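Local coordinates for protein LacI family sugar-binding transcriptional regulator (PDB 4RK0) that binds ribose between its two lobes and, as a LacI-family member, probably acts as a sugar-responsive, DNA-binding transcriptional regulator, at residues F21-L33 with Q231-L245. Numbering follows the deposited sequence.
Sequences FFAQLIRGIESVL and QPVFQLGQTTATLLL. With RIB (alpha-D-ribofuranose), chain E.
Ser31 OG is gripped from both helices: Gln238 NE2 donates to it across the interface at 3.0 Å, nearly in its own amide plane, while the hydroxyl makes a short hydrogen bond to Gly28 O one turn back. A chi1 of 66° turns OG back over its own helix, where that carbonyl lies. Beside this pair the two backbones come together with no side chain between them, Gly28 CA standing 4.1 Å from Gly237 CA. At such closeness the main chains touch directly, and Gly28 CA makes a CA-H...O contact with Phe234 O.

Phe234 fits as a knob among Gln24, Arg27, Gly28 and Ser31, its ring face laid over Gly28 CA, 4.0 Å from the ring centroid. The guanidinium of Arg27 comes in obliquely, its plane only modestly tilted from that of the Phe234 ring, and its NH1 is held in plane by a lone pair of Gln24 OE1, at 2.8 Å. Further along, Val32 drops among Gln238, Ala241, Thr242 and Leu245, with CG1 3.7 Å from Ala241 CB.

At the sugar end Phe21, its ring swung anti to the backbone N, is sandwiched: Val233 CG2 presses on one face and ribose C2 on the other, 3.4 Å from Phe21 CE2. Gln231 NE2 sends an almost straight bond (174°) to ribose O2 and also pairs with Asp214, while Thr107 holds Gln231 OE1. This is a close helix pair that meets at Gly28 and Gly237, crossing at -42°; it joins the first and last helices of one lobe of a periplasmic-binding-protein-like fold, and the N-terminal end of helix 20-35 and the start of helix 233-249, with Gln231 just before it, border the ribose pocket.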
ATOM      1  N   PHE A  21       6.316   0.504  -0.269  1.00 25.16           N
ATOM      2  CA  PHE A  21       7.442   0.532  -1.203  1.00 23.45           C
ATOM      3  C   PHE A  21       7.063  -0.014  -2.567  1.00 24.12           C
ATOM      4  O   PHE A  21       7.342   0.633  -3.593  1.00 24.77           O
ATOM      5  CB  PHE A  21       8.658  -0.215  -0.656  1.00 30.29           C
ATOM      6  CG  PHE A  21       9.816  -0.232  -1.601  1.00 25.76           C
ATOM      7  CD1 PHE A  21      10.660   0.844  -1.665  1.00 27.53           C
ATOM      8  CD2 PHE A  21      10.015  -1.292  -2.457  1.00 26.82           C
ATOM      9  CE1 PHE A  21      11.725   0.870  -2.551  1.00 29.61           C
ATOM     10  CE2 PHE A  21      11.054  -1.263  -3.369  1.00 26.82           C
ATOM     11  CZ  PHE A  21      11.928  -0.166  -3.398  1.00 21.12           C
ATOM     12  N   PHE A  22       6.470  -1.202  -2.617  1.00 27.89           N
ATOM     13  CA  PHE A  22       6.184  -1.837  -3.911  1.00 25.67           C
ATOM     14  C   PHE A  22       4.966  -1.237  -4.560  1.00 23.28           C
ATOM     15  O   PHE A  22       4.868  -1.206  -5.766  1.00 23.76           O
ATOM     16  CB  PHE A  22       6.023  -3.328  -3.780  1.00 23.78           C
ATOM     17  CG  PHE A  22       7.299  -4.015  -3.417  1.00 26.82           C
ATOM     18  CD1 PHE A  22       8.373  -3.998  -4.282  1.00 23.05           C
ATOM     19  CD2 PHE A  22       7.461  -4.575  -2.176  1.00 26.35           C
ATOM     20  CE1 PHE A  22       9.550  -4.585  -3.918  1.00 25.51           C
ATOM     21  CE2 PHE A  22       8.609  -5.184  -1.823  1.00 27.29           C
ATOM     22  CZ  PHE A  22       9.672  -5.187  -2.697  1.00 34.94           C
ATOM     23  N   ALA A  23       4.078  -0.672  -3.765  1.00 25.29           N
ATOM     24  CA  ALA A  23       2.956   0.053  -4.367  1.00 29.85           C
ATOM     25  C   ALA A  23       3.432   1.284  -5.130  1.00 29.99           C
ATOM     26  O   ALA A  23       2.928   1.574  -6.222  1.00 26.01           O
ATOM     27  CB  ALA A  23       1.913   0.427  -3.309  1.00 33.94           C
ATOM     28  N   GLN A  24       4.413   1.999  -4.571  1.00 25.37           N
ATOM     29  CA  GLN A  24       4.946   3.193  -5.226  1.00 30.49           C
ATOM     30  C   GLN A  24       5.808   2.812  -6.403  1.00 29.43           C
ATOM     31  O   GLN A  24       5.851   3.519  -7.399  1.00 25.12           O
ATOM     32  CB  GLN A  24       5.731   4.039  -4.238  1.00 33.36           C
ATOM     33  CG  GLN A  24       4.882   4.830  -3.277  1.00 41.26           C
ATOM     34  CD  GLN A  24       4.060   5.927  -3.945  1.00 46.29           C
ATOM     35  OE1 GLN A  24       4.209   6.226  -5.128  1.00 34.92           O
ATOM     36  NE2 GLN A  24       3.168   6.525  -3.171  1.00 54.11           N
ATOM     37  N   LEU A  25       6.512   1.689  -6.311  1.00 26.94           N
ATOM     38  CA  LEU A  25       7.194   1.132  -7.503  1.00 25.65           C
ATOM     39  C   LEU A  25       6.225   0.934  -8.658  1.00 24.18           C
ATOM     40  O   LEU A  25       6.494   1.331  -9.840  1.00 25.18           O
ATOM     41  CB  LEU A  25       7.916  -0.175  -7.122  1.00 23.46           C
ATOM     42  CG  LEU A  25       8.686  -0.901  -8.226  1.00 34.12           C
ATOM     43  CD1 LEU A  25       9.872  -0.071  -8.668  1.00 30.30           C
ATOM     44  CD2 LEU A  25       9.160  -2.248  -7.693  1.00 39.18           C
ATOM     45  N   ILE A  26       5.092   0.315  -8.368  1.00 28.56           N
ATOM     46  CA  ILE A  26       4.089   0.081  -9.384  1.00 24.28           C
ATOM     47  C   ILE A  26       3.563   1.412  -9.985  1.00 32.33           C
ATOM     48  O   ILE A  26       3.483   1.537 -11.190  1.00 28.50           O
ATOM     49  CB  ILE A  26       2.950  -0.830  -8.881  1.00 25.30           C
ATOM     50  CG1 ILE A  26       3.457  -2.284  -8.756  1.00 31.46           C
ATOM     51  CG2 ILE A  26       1.748  -0.777  -9.803  1.00 25.81           C
ATOM     52  CD1 ILE A  26       2.709  -3.079  -7.721  1.00 45.96           C
ATOM     53  N   ARG A  27       3.216   2.392  -9.162  1.00 24.85           N
ATOM     54  CA  ARG A  27       2.853   3.709  -9.707  1.00 23.96           C
ATOM     55  C   ARG A  27       3.902   4.296 -10.638  1.00 27.77           C
ATOM     56  O   ARG A  27       3.571   4.898 -11.650  1.00 30.73           O
ATOM     57  CB  ARG A  27       2.630   4.709  -8.554  1.00 28.32           C
ATOM     58  CG  ARG A  27       1.398   4.428  -7.763  1.00 38.38           C
ATOM     59  CD  ARG A  27       1.074   5.561  -6.808  1.00 46.79           C
ATOM     60  NE  ARG A  27       0.836   6.819  -7.506  1.00 39.12           N
ATOM     61  CZ  ARG A  27       1.671   7.861  -7.545  1.00 31.92           C
ATOM     62  NH1 ARG A  27       2.850   7.852  -6.933  1.00 33.46           N
ATOM     63  NH2 ARG A  27       1.306   8.938  -8.216  1.00 37.08           N
ATOM     64  N   GLY A  28       5.161   4.170 -10.254  1.00 27.68           N
ATOM     65  CA  GLY A  28       6.273   4.627 -11.085  1.00 28.79           C
ATOM     66  C   GLY A  28       6.238   3.968 -12.445  1.00 41.20           C
ATOM     67  O   GLY A  28       6.282   4.635 -13.468  1.00 30.53           O
ATOM     68  N   ILE A  29       6.094   2.652 -12.458  1.00 34.60           N
ATOM     69  CA  ILE A  29       5.978   1.895 -13.716  1.00 30.46           C
ATOM     70  C   ILE A  29       4.731   2.277 -14.497  1.00 35.70           C
ATOM     71  O   ILE A  29       4.804   2.541 -15.721  1.00 33.95           O
ATOM     72  CB  ILE A  29       5.948   0.376 -13.433  1.00 29.43           C
ATOM     73  CG1 ILE A  29       7.285  -0.100 -12.883  1.00 29.25           C
ATOM     74  CG2 ILE A  29       5.523  -0.435 -14.656  1.00 29.04           C
ATOM     75  CD1 ILE A  29       7.201  -1.459 -12.175  1.00 39.62           C
ATOM     76  N   GLU A  30       3.594   2.323 -13.800  1.00 27.30           N
ATOM     77  CA  GLU A  30       2.302   2.629 -14.418  1.00 31.24           C
ATOM     78  C   GLU A  30       2.379   3.975 -15.127  1.00 36.25           C
ATOM     79  O   GLU A  30       1.750   4.184 -16.179  1.00 39.40           O
ATOM     80  CB  GLU A  30       1.185   2.726 -13.378  1.00 45.87           C
ATOM     81  CG  GLU A  30       0.556   1.432 -12.887  1.00 50.39           C
ATOM     82  CD  GLU A  30      -0.615   0.992 -13.752  1.00125.26           C
ATOM     83  OE1 GLU A  30      -1.773   1.032 -13.272  1.00 57.95           O
ATOM     84  OE2 GLU A  30      -0.377   0.624 -14.926  1.00 74.13           O
ATOM     85  N   SER A  31       3.120   4.900 -14.533  1.00 31.81           N
ATOM     86  CA  SER A  31       3.170   6.272 -15.059  1.00 39.65           C
ATOM     87  C   SER A  31       3.797   6.314 -16.429  1.00 39.33           C
ATOM     88  O   SER A  31       3.459   7.163 -17.249  1.00 35.69           O
ATOM     89  CB  SER A  31       3.913   7.227 -14.116  1.00 44.02           C
ATOM     90  OG  SER A  31       5.285   6.922 -13.984  1.00 39.65           O
ATOM     91  N   VAL A  32       4.751   5.422 -16.661  1.00 35.36           N
ATOM     92  CA  VAL A  32       5.431   5.339 -17.955  1.00 37.17           C
ATOM     93  C   VAL A  32       4.607   4.551 -18.961  1.00 37.55           C
ATOM     94  O   VAL A  32       4.349   5.030 -20.085  1.00 34.90           O
ATOM     95  CB  VAL A  32       6.854   4.784 -17.767  1.00 34.62           C
ATOM     96  CG1 VAL A  32       7.491   4.363 -19.086  1.00 42.22           C
ATOM     97  CG2 VAL A  32       7.705   5.826 -17.098  1.00 32.06           C
ATOM     98  N   LEU A  33       4.157   3.366 -18.555  1.00 32.16           N
ATOM     99  CA  LEU A  33       3.308   2.514 -19.390  1.00 37.17           C
ATOM    100  C   LEU A  33       2.075   3.219 -19.935  1.00 29.64           C
ATOM    101  O   LEU A  33       1.777   3.064 -21.110  1.00 39.26           O
ATOM    102  CB  LEU A  33       2.858   1.242 -18.644  1.00 38.08           C
ATOM    103  CG  LEU A  33       3.993   0.318 -18.159  1.00 29.81           C
ATOM    104  CD1 LEU A  33       3.391  -0.979 -17.632  1.00 33.44           C
ATOM    105  CD2 LEU A  33       5.042   0.006 -19.218  1.00 47.09           C
ATOM    106  N   GLN A 231      15.022   5.681  -0.507  1.00 24.79           N
ATOM    107  CA  GLN A 231      15.155   5.145  -1.865  1.00 33.01           C
ATOM    108  C   GLN A 231      14.237   5.911  -2.794  1.00 32.23           C
ATOM    109  O   GLN A 231      13.120   6.188  -2.420  1.00 28.77           O
ATOM    110  CB  GLN A 231      14.706   3.682  -1.942  1.00 27.87           C
ATOM    111  CG  GLN A 231      15.567   2.700  -1.157  1.00 24.26           C
ATOM    112  CD  GLN A 231      15.343   1.292  -1.642  1.00 28.52           C
ATOM    113  OE1 GLN A 231      15.647   0.974  -2.802  1.00 31.74           O
ATOM    114  NE2 GLN A 231      14.761   0.446  -0.791  1.00 26.35           N
ATOM    115  N   PRO A 232      14.691   6.199  -4.028  1.00 26.90           N
ATOM    116  CA  PRO A 232      13.892   6.929  -4.998  1.00 31.65           C
ATOM    117  C   PRO A 232      12.995   6.000  -5.774  1.00 30.64           C
ATOM    118  O   PRO A 232      13.239   5.738  -6.953  1.00 33.42           O
ATOM    119  CB  PRO A 232      14.956   7.596  -5.892  1.00 35.34           C
ATOM    120  CG  PRO A 232      16.129   6.664  -5.837  1.00 32.33           C
ATOM    121  CD  PRO A 232      16.108   6.090  -4.436  1.00 34.36           C
ATOM    122  N   VAL A 233      11.969   5.498  -5.098  1.00 27.97           N
ATOM    123  CA  VAL A 233      11.197   4.356  -5.587  1.00 25.50           C
ATOM    124  C   VAL A 233      10.307   4.675  -6.740  1.00 25.56           C
ATOM    125  O   VAL A 233      10.184   3.859  -7.658  1.00 28.21           O
ATOM    126  CB  VAL A 233      10.394   3.563  -4.481  1.00 26.34           C
ATOM    127  CG1 VAL A 233       9.349   4.420  -3.758  1.00 32.00           C
ATOM    128  CG2 VAL A 233       9.774   2.317  -5.072  1.00 30.78           C
ATOM    129  N   PHE A 234       9.700   5.862  -6.735  1.00 22.21           N
ATOM    130  CA  PHE A 234       8.869   6.282  -7.877  1.00 23.38           C
ATOM    131  C   PHE A 234       9.749   6.332  -9.097  1.00 30.76           C
ATOM    132  O   PHE A 234       9.412   5.767 -10.151  1.00 28.99           O
ATOM    133  CB  PHE A 234       8.239   7.671  -7.644  1.00 29.87           C
ATOM    134  CG  PHE A 234       7.241   8.036  -8.668  1.00 25.37           C
ATOM    135  CD1 PHE A 234       6.024   7.423  -8.664  1.00 24.23           C
ATOM    136  CD2 PHE A 234       7.539   8.912  -9.688  1.00 27.89           C
ATOM    137  CE1 PHE A 234       5.063   7.734  -9.621  1.00 38.01           C
ATOM    138  CE2 PHE A 234       6.585   9.242 -10.648  1.00 28.28           C
ATOM    139  CZ  PHE A 234       5.348   8.655 -10.613  1.00 26.54           C
ATOM    140  N   GLN A 235      10.904   6.972  -8.924  1.00 25.39           N
ATOM    141  CA  GLN A 235      11.871   7.111 -10.002  1.00 32.56           C
ATOM    142  C   GLN A 235      12.468   5.782 -10.416  1.00 36.18           C
ATOM    143  O   GLN A 235      12.774   5.588 -11.579  1.00 34.00           O
ATOM    144  CB  GLN A 235      12.987   8.051  -9.586  1.00 34.92           C
ATOM    145  CG  GLN A 235      14.010   8.321 -10.692  1.00 45.73           C
ATOM    146  CD  GLN A 235      15.242   9.024 -10.164  1.00 59.41           C
ATOM    147  OE1 GLN A 235      15.254   9.531  -9.049  1.00 39.39           O
ATOM    148  NE2 GLN A 235      16.280   9.060 -10.968  1.00 46.73           N
ATOM    149  N   LEU A 236      12.657   4.871  -9.468  1.00 31.17           N
ATOM    150  CA  LEU A 236      13.074   3.506  -9.807  1.00 27.37           C
ATOM    151  C   LEU A 236      12.055   2.833 -10.727  1.00 27.81           C
ATOM    152  O   LEU A 236      12.459   2.216 -11.726  1.00 29.55           O
ATOM    153  CB  LEU A 236      13.250   2.690  -8.520  1.00 25.98           C
ATOM    154  CG  LEU A 236      13.606   1.223  -8.648  1.00 28.40           C
ATOM    155  CD1 LEU A 236      14.883   1.028  -9.436  1.00 34.16           C
ATOM    156  CD2 LEU A 236      13.672   0.644  -7.221  1.00 31.01           C
ATOM    157  N   GLY A 237      10.753   2.995 -10.438  1.00 25.08           N
ATOM    158  CA  GLY A 237       9.712   2.418 -11.258  1.00 28.35           C
ATOM    159  C   GLY A 237       9.663   3.072 -12.643  1.00 35.32           C
ATOM    160  O   GLY A 237       9.506   2.393 -13.649  1.00 28.72           O
ATOM    161  N   GLN A 238       9.800   4.389 -12.700  1.00 34.63           N
ATOM    162  CA  GLN A 238       9.837   5.060 -13.999  1.00 42.25           C
ATOM    163  C   GLN A 238      11.031   4.603 -14.859  1.00 27.37           C
ATOM    164  O   GLN A 238      10.880   4.317 -16.065  1.00 29.41           O
ATOM    165  CB  GLN A 238       9.873   6.574 -13.815  1.00 30.03           C
ATOM    166  CG  GLN A 238       8.553   7.137 -13.297  1.00 28.65           C
ATOM    167  CD  GLN A 238       8.496   8.638 -13.516  1.00 44.91           C
ATOM    168  OE1 GLN A 238       9.465   9.343 -13.246  1.00 39.85           O
ATOM    169  NE2 GLN A 238       7.387   9.123 -14.041  1.00 39.18           N
ATOM    170  N   THR A 239      12.202   4.572 -14.263  1.00 28.86           N
ATOM    171  CA  THR A 239      13.413   4.227 -14.974  1.00 41.21           C
ATOM    172  C   THR A 239      13.381   2.770 -15.463  1.00 56.79           C
ATOM    173  O   THR A 239      13.791   2.453 -16.587  1.00 28.37           O
ATOM    174  CB  THR A 239      14.647   4.403 -14.086  1.00 31.23           C
ATOM    175  OG1 THR A 239      14.698   5.721 -13.520  1.00 33.47           O
ATOM    176  CG2 THR A 239      15.923   4.176 -14.897  1.00 37.57           C
ATOM    177  N   THR A 240      12.887   1.887 -14.605  1.00 30.55           N
ATOM    178  CA  THR A 240      12.728   0.476 -14.950  1.00 27.19           C
ATOM    179  C   THR A 240      11.819   0.251 -16.158  1.00 35.09           C
ATOM    180  O   THR A 240      12.173  -0.487 -17.070  1.00 35.93           O
ATOM    181  CB  THR A 240      12.233  -0.302 -13.680  1.00 30.73           C
ATOM    182  OG1 THR A 240      13.251  -0.231 -12.660  1.00 35.76           O
ATOM    183  CG2 THR A 240      11.961  -1.723 -13.992  1.00 37.20           C
ATOM    184  N   ALA A 241      10.657   0.899 -16.176  1.00 24.51           N
ATOM    185  CA  ALA A 241       9.719   0.782 -17.299  1.00 29.21           C
ATOM    186  C   ALA A 241      10.328   1.396 -18.547  1.00 38.63           C
ATOM    187  O   ALA A 241      10.142   0.889 -19.654  1.00 40.92           O
ATOM    188  CB  ALA A 241       8.401   1.471 -16.980  1.00 30.41           C
ATOM    189  N   THR A 242      11.051   2.487 -18.360  1.00 34.64           N
ATOM    190  CA  THR A 242      11.550   3.250 -19.509  1.00 35.60           C
ATOM    191  C   THR A 242      12.549   2.388 -20.216  1.00 32.81           C
ATOM    192  O   THR A 242      12.488   2.233 -21.429  1.00 32.60           O
ATOM    193  CB  THR A 242      12.157   4.591 -19.086  1.00 34.02           C
ATOM    194  OG1 THR A 242      11.109   5.401 -18.510  1.00 36.53           O
ATOM    195  CG2 THR A 242      12.731   5.352 -20.292  1.00 36.20           C
ATOM    196  N   LEU A 243      13.469   1.812 -19.452  1.00 40.46           N
ATOM    197  CA  LEU A 243      14.473   0.927 -20.026  1.00 34.24           C
ATOM    198  C   LEU A 243      13.887  -0.300 -20.662  1.00 35.20           C
ATOM    199  O   LEU A 243      14.381  -0.744 -21.693  1.00 49.50           O
ATOM    200  CB  LEU A 243      15.512   0.550 -18.995  1.00 27.35           C
ATOM    201  CG  LEU A 243      16.508   1.635 -18.616  1.00 46.03           C
ATOM    202  CD1 LEU A 243      17.509   1.025 -17.677  1.00 36.47           C
ATOM    203  CD2 LEU A 243      17.218   2.230 -19.825  1.00 76.97           C
ATOM    204  N   LEU A 244      12.799  -0.834 -20.111  1.00 38.98           N
ATOM    205  CA  LEU A 244      12.196  -2.021 -20.708  1.00 41.41           C
ATOM    206  C   LEU A 244      11.528  -1.668 -22.013  1.00 55.46           C
ATOM    207  O   LEU A 244      11.658  -2.388 -22.989  1.00 32.50           O
ATOM    208  CB  LEU A 244      11.185  -2.693 -19.767  1.00 40.74           C
ATOM    209  CG  LEU A 244      10.448  -3.925 -20.294  1.00 37.13           C
ATOM    210  CD1 LEU A 244      11.419  -5.049 -20.653  1.00 35.94           C
ATOM    211  CD2 LEU A 244       9.467  -4.411 -19.229  1.00 30.26           C
ATOM    212  N   LEU A 245      10.790  -0.569 -22.038  1.00 35.03           N
ATOM    213  CA  LEU A 245      10.135  -0.172 -23.291  1.00 30.63           C
ATOM    214  C   LEU A 245      11.148   0.153 -24.394  1.00 39.13           C
ATOM    215  O   LEU A 245      10.844  -0.017 -25.593  1.00 39.89           O
ATOM    216  CB  LEU A 245       9.189   0.999 -23.047  1.00 33.48           C
ATOM    217  CG  LEU A 245       7.842   0.611 -22.416  1.00 41.41           C
ATOM    218  CD1 LEU A 245       7.000   1.863 -22.215  1.00 49.30           C
ATOM    219  CD2 LEU A 245       7.081  -0.393 -23.263  1.00101.05           C
TER
HETATM  220  O5  RIB E 401      10.699  -2.190   2.073  1.00 29.42           O
HETATM  221  C5  RIB E 401      10.619  -3.306   1.200  1.00 42.42           C
HETATM  222  C4  RIB E 401      12.008  -3.726   0.986  1.00 60.23           C
HETATM  223  O4  RIB E 401      12.146  -4.953   0.224  1.00 31.87           O
HETATM  224  C3  RIB E 401      12.465  -2.460   0.288  1.00 24.60           C
HETATM  225  O3  RIB E 401      13.471  -1.961   1.172  1.00 23.42           O
HETATM  226  C2  RIB E 401      12.870  -3.016  -1.080  1.00 23.02           C
HETATM  227  O2  RIB E 401      14.133  -2.547  -1.483  1.00 22.43           O
HETATM  228  C1  RIB E 401      12.700  -4.545  -1.035  1.00 43.37           C
HETATM  229  O1  RIB E 401      13.863  -5.230  -1.465  1.00 33.90           O